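Polymeric Immunoglobulin Receptor (Oncorhynchus mykiss, PDB 5F1S) probably binds polymeric immunoglobulins in mucosal immunity, its ectodomain corresponding to secretory component. Local coordinates at residues K31-G36 / T43-S48. Residues are numbered along the deposited sequence; the frame is centred on the assembly and turned at random.
Sequences KYWCRG and TSLVRS
Leu45 is the extra residue of a beta bulge, between Ser44 and Val46, which pair with Cys34 and Trp33, and its side chain reaches from CB to the side chains of Trp33 and Arg35. Its CB lies 3.6 Å from the carbonyl O of Trp33. CG stays near the same oxygen. With CG anti to the carbonyl carbon and beside the backbone N (chi1 -59°), the branch carries CD1 to Arg35 CB and, at 4.0 Å, to Trp33 CD1. This methyl meets the indole obliquely. Val46 CG1 packs on Trp33 CB at 3.8 Å, and the Trp33 side chain also touches Cys90 and Val75.

The bulge shifts the register by one residue between Trp33 and Cys34. Leu45 N still bonds Trp33 O at 2.8 Å, almost straight at 172°. Trp33 N uses Val46 O, while Val46 N is buried without a partner. Beyond the bulge, Arg35 and Thr43 exchange two backbone bonds. On the other face, Cys34 SG lies 3.5 Å from Thr43 O and is bonded to Cys42 in a disulfide across the hairpin loop.

At the far end, Ser48 grips Lys31 twice. Its N donates to Lys31 O, and its OG accepts from Lys31 N at 2.9 Å, with an angle of 173° at the hydrogen. With the hydroxyl gone, as in an alanine here, Lys31 N would probably lose this acceptor. The hairpin joins an inner strand to an edge strand of an immunoglobulin V-set beta sandwich, where the tryptophan packs against the core disulfide Cys20-Cys90.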
ATOM      1  N   LYS A  31      18.406  10.737 -16.084  1.00 32.31           N
ATOM      2  CA  LYS A  31      18.000   9.705 -15.130  1.00 30.65           C
ATOM      3  C   LYS A  31      17.024   8.762 -15.811  1.00 31.16           C
ATOM      4  O   LYS A  31      16.265   9.157 -16.710  1.00 31.72           O
ATOM      5  CB  LYS A  31      17.341  10.329 -13.887  1.00 30.62           C
ATOM      6  CG  LYS A  31      18.096  11.524 -13.279  1.00 29.92           C
ATOM      7  CD  LYS A  31      19.575  11.162 -12.997  1.00 31.73           C
ATOM      8  CE  LYS A  31      20.249  12.256 -12.116  1.00 33.51           C
ATOM      9  NZ  LYS A  31      20.252  13.611 -12.777  1.00 35.38           N
ATOM     10  N   TYR A  32      17.022   7.508 -15.377  1.00 28.52           N
ATOM     11  CA  TYR A  32      16.119   6.548 -15.984  1.00 31.00           C
ATOM     12  C   TYR A  32      15.646   5.530 -14.952  1.00 30.02           C
ATOM     13  O   TYR A  32      16.189   5.417 -13.852  1.00 28.89           O
ATOM     14  CB  TYR A  32      16.752   5.867 -17.217  1.00 31.65           C
ATOM     15  CG  TYR A  32      17.930   4.976 -16.952  1.00 32.06           C
ATOM     16  CD1 TYR A  32      17.765   3.612 -16.826  1.00 35.36           C
ATOM     17  CD2 TYR A  32      19.221   5.493 -16.865  1.00 33.67           C
ATOM     18  CE1 TYR A  32      18.889   2.773 -16.600  1.00 37.94           C
ATOM     19  CE2 TYR A  32      20.326   4.671 -16.625  1.00 36.45           C
ATOM     20  CZ  TYR A  32      20.138   3.315 -16.512  1.00 38.68           C
ATOM     21  OH  TYR A  32      21.204   2.490 -16.283  1.00 39.85           O
ATOM     22  N   TRP A  33      14.569   4.845 -15.319  1.00 30.06           N
ATOM     23  CA  TRP A  33      13.911   3.826 -14.505  1.00 31.81           C
ATOM     24  C   TRP A  33      13.767   2.588 -15.371  1.00 33.09           C
ATOM     25  O   TRP A  33      13.191   2.664 -16.461  1.00 33.21           O
ATOM     26  CB  TRP A  33      12.552   4.327 -14.034  1.00 29.20           C
ATOM     27  CG  TRP A  33      11.732   3.431 -13.218  1.00 30.83           C
ATOM     28  CD1 TRP A  33      10.537   2.846 -13.566  1.00 33.29           C
ATOM     29  CD2 TRP A  33      11.992   3.041 -11.875  1.00 29.13           C
ATOM     30  NE1 TRP A  33      10.058   2.112 -12.525  1.00 30.85           N
ATOM     31  CE2 TRP A  33      10.900   2.263 -11.449  1.00 29.20           C
ATOM     32  CE3 TRP A  33      13.023   3.318 -10.975  1.00 30.20           C
ATOM     33  CZ2 TRP A  33      10.838   1.700 -10.180  1.00 30.23           C
ATOM     34  CZ3 TRP A  33      12.948   2.792  -9.703  1.00 31.94           C
ATOM     35  CH2 TRP A  33      11.866   1.981  -9.318  1.00 31.83           C
ATOM     36  N   CYS A  34      14.311   1.461 -14.893  1.00 31.32           N
ATOM     37  CA  CYS A  34      14.509   0.241 -15.667  1.00 34.27           C
ATOM     38  C   CYS A  34      13.743  -0.897 -14.979  1.00 33.79           C
ATOM     39  O   CYS A  34      13.658  -0.917 -13.759  1.00 33.56           O
ATOM     40  CB  CYS A  34      16.035  -0.130 -15.747  1.00 38.19           C
ATOM     41  SG  CYS A  34      16.569  -0.517 -17.453  1.00 58.41           S
ATOM     42  N   ARG A  35      13.209  -1.844 -15.751  1.00 32.73           N
ATOM     43  CA  ARG A  35      12.581  -3.053 -15.199  1.00 32.50           C
ATOM     44  C   ARG A  35      13.355  -4.294 -15.633  1.00 33.56           C
ATOM     45  O   ARG A  35      13.692  -4.428 -16.820  1.00 35.76           O
ATOM     46  CB  ARG A  35      11.146  -3.147 -15.665  1.00 34.47           C
ATOM     47  CG  ARG A  35      10.415  -4.324 -15.040  1.00 34.81           C
ATOM     48  CD  ARG A  35       9.017  -4.460 -15.556  1.00 37.81           C
ATOM     49  NE  ARG A  35       8.441  -5.603 -14.830  1.00 37.96           N
ATOM     50  CZ  ARG A  35       7.203  -6.047 -14.999  1.00 38.45           C
ATOM     51  NH1 ARG A  35       6.397  -5.461 -15.877  1.00 42.02           N
ATOM     52  NH2 ARG A  35       6.783  -7.096 -14.297  1.00 40.51           N
ATOM     53  N   GLY A  36      13.597  -5.193 -14.687  1.00 35.71           N
ATOM     54  CA  GLY A  36      14.225  -6.489 -14.941  1.00 38.81           C
ATOM     55  C   GLY A  36      15.013  -6.935 -13.725  1.00 37.01           C
ATOM     56  O   GLY A  36      15.477  -6.140 -12.909  1.00 38.30           O
ATOM     57  N   THR A  43      14.822  -3.250 -19.185  1.00 38.04           N
ATOM     58  CA  THR A  43      14.137  -2.415 -20.165  1.00 34.96           C
ATOM     59  C   THR A  43      13.835  -1.052 -19.570  1.00 37.33           C
ATOM     60  O   THR A  43      13.232  -0.962 -18.497  1.00 34.67           O
ATOM     61  CB  THR A  43      12.837  -3.089 -20.630  1.00 39.25           C
ATOM     62  OG1 THR A  43      13.153  -4.362 -21.199  1.00 43.25           O
ATOM     63  CG2 THR A  43      12.176  -2.261 -21.658  1.00 40.75           C
ATOM     64  N   SER A  44      14.223  -0.003 -20.277  1.00 34.42           N
ATOM     65  CA  SER A  44      13.984   1.348 -19.810  1.00 35.99           C
ATOM     66  C   SER A  44      12.513   1.700 -19.952  1.00 37.96           C
ATOM     67  O   SER A  44      11.927   1.525 -21.030  1.00 37.88           O
ATOM     68  CB  SER A  44      14.834   2.319 -20.615  1.00 37.61           C
ATOM     69  OG  SER A  44      14.597   3.637 -20.183  1.00 35.44           O
ATOM     70  N   LEU A  45      11.906   2.181 -18.865  1.00 33.05           N
ATOM     71  CA  LEU A  45      10.496   2.544 -18.883  1.00 32.24           C
ATOM     72  C   LEU A  45      10.268   4.035 -19.007  1.00 34.88           C
ATOM     73  O   LEU A  45       9.234   4.442 -19.544  1.00 36.05           O
ATOM     74  CB  LEU A  45       9.791   2.051 -17.603  1.00 32.93           C
ATOM     75  CG  LEU A  45       9.855   0.546 -17.360  1.00 35.56           C
ATOM     76  CD1 LEU A  45       8.955   0.147 -16.119  1.00 33.18           C
ATOM     77  CD2 LEU A  45       9.413  -0.255 -18.595  1.00 39.30           C
ATOM     78  N   VAL A  46      11.170   4.859 -18.476  1.00 31.45           N
ATOM     79  CA  VAL A  46      11.018   6.311 -18.543  1.00 33.64           C
ATOM     80  C   VAL A  46      12.382   6.940 -18.308  1.00 34.93           C
ATOM     81  O   VAL A  46      13.219   6.413 -17.565  1.00 31.70           O
ATOM     82  CB  VAL A  46       9.952   6.855 -17.553  1.00 31.70           C
ATOM     83  CG1 VAL A  46      10.376   6.700 -16.126  1.00 32.28           C
ATOM     84  CG2 VAL A  46       9.663   8.309 -17.836  1.00 35.18           C
ATOM     85  N   ARG A  47      12.618   8.054 -19.001  1.00 33.69           N
ATOM     86  CA  ARG A  47      13.838   8.844 -18.892  1.00 32.61           C
ATOM     87  C   ARG A  47      13.477  10.294 -18.599  1.00 33.50           C
ATOM     88  O   ARG A  47      12.419  10.785 -19.017  1.00 37.36           O
ATOM     89  CB  ARG A  47      14.662   8.828 -20.193  1.00 34.05           C
ATOM     90  CG  ARG A  47      15.087   7.504 -20.633  1.00 32.43           C
ATOM     91  CD  ARG A  47      15.534   7.499 -22.084  1.00 36.32           C
ATOM     92  NE  ARG A  47      16.539   8.524 -22.382  1.00 39.13           N
ATOM     93  CZ  ARG A  47      17.850   8.327 -22.329  1.00 40.61           C
ATOM     94  NH1 ARG A  47      18.345   7.171 -21.928  1.00 40.09           N
ATOM     95  NH2 ARG A  47      18.688   9.315 -22.613  1.00 40.90           N
ATOM     96  N   SER A  48      14.379  10.982 -17.887  1.00 32.12           N
ATOM     97  CA  SER A  48      14.156  12.359 -17.498  1.00 32.40           C
ATOM     98  C   SER A  48      14.283  13.329 -18.676  1.00 38.69           C
ATOM     99  O   SER A  48      13.996  14.522 -18.493  1.00 38.28           O
ATOM    100  CB  SER A  48      15.144  12.769 -16.396  1.00 34.57           C
ATOM    101  OG  SER A  48      16.464  12.713 -16.897  1.00 32.73           O
TER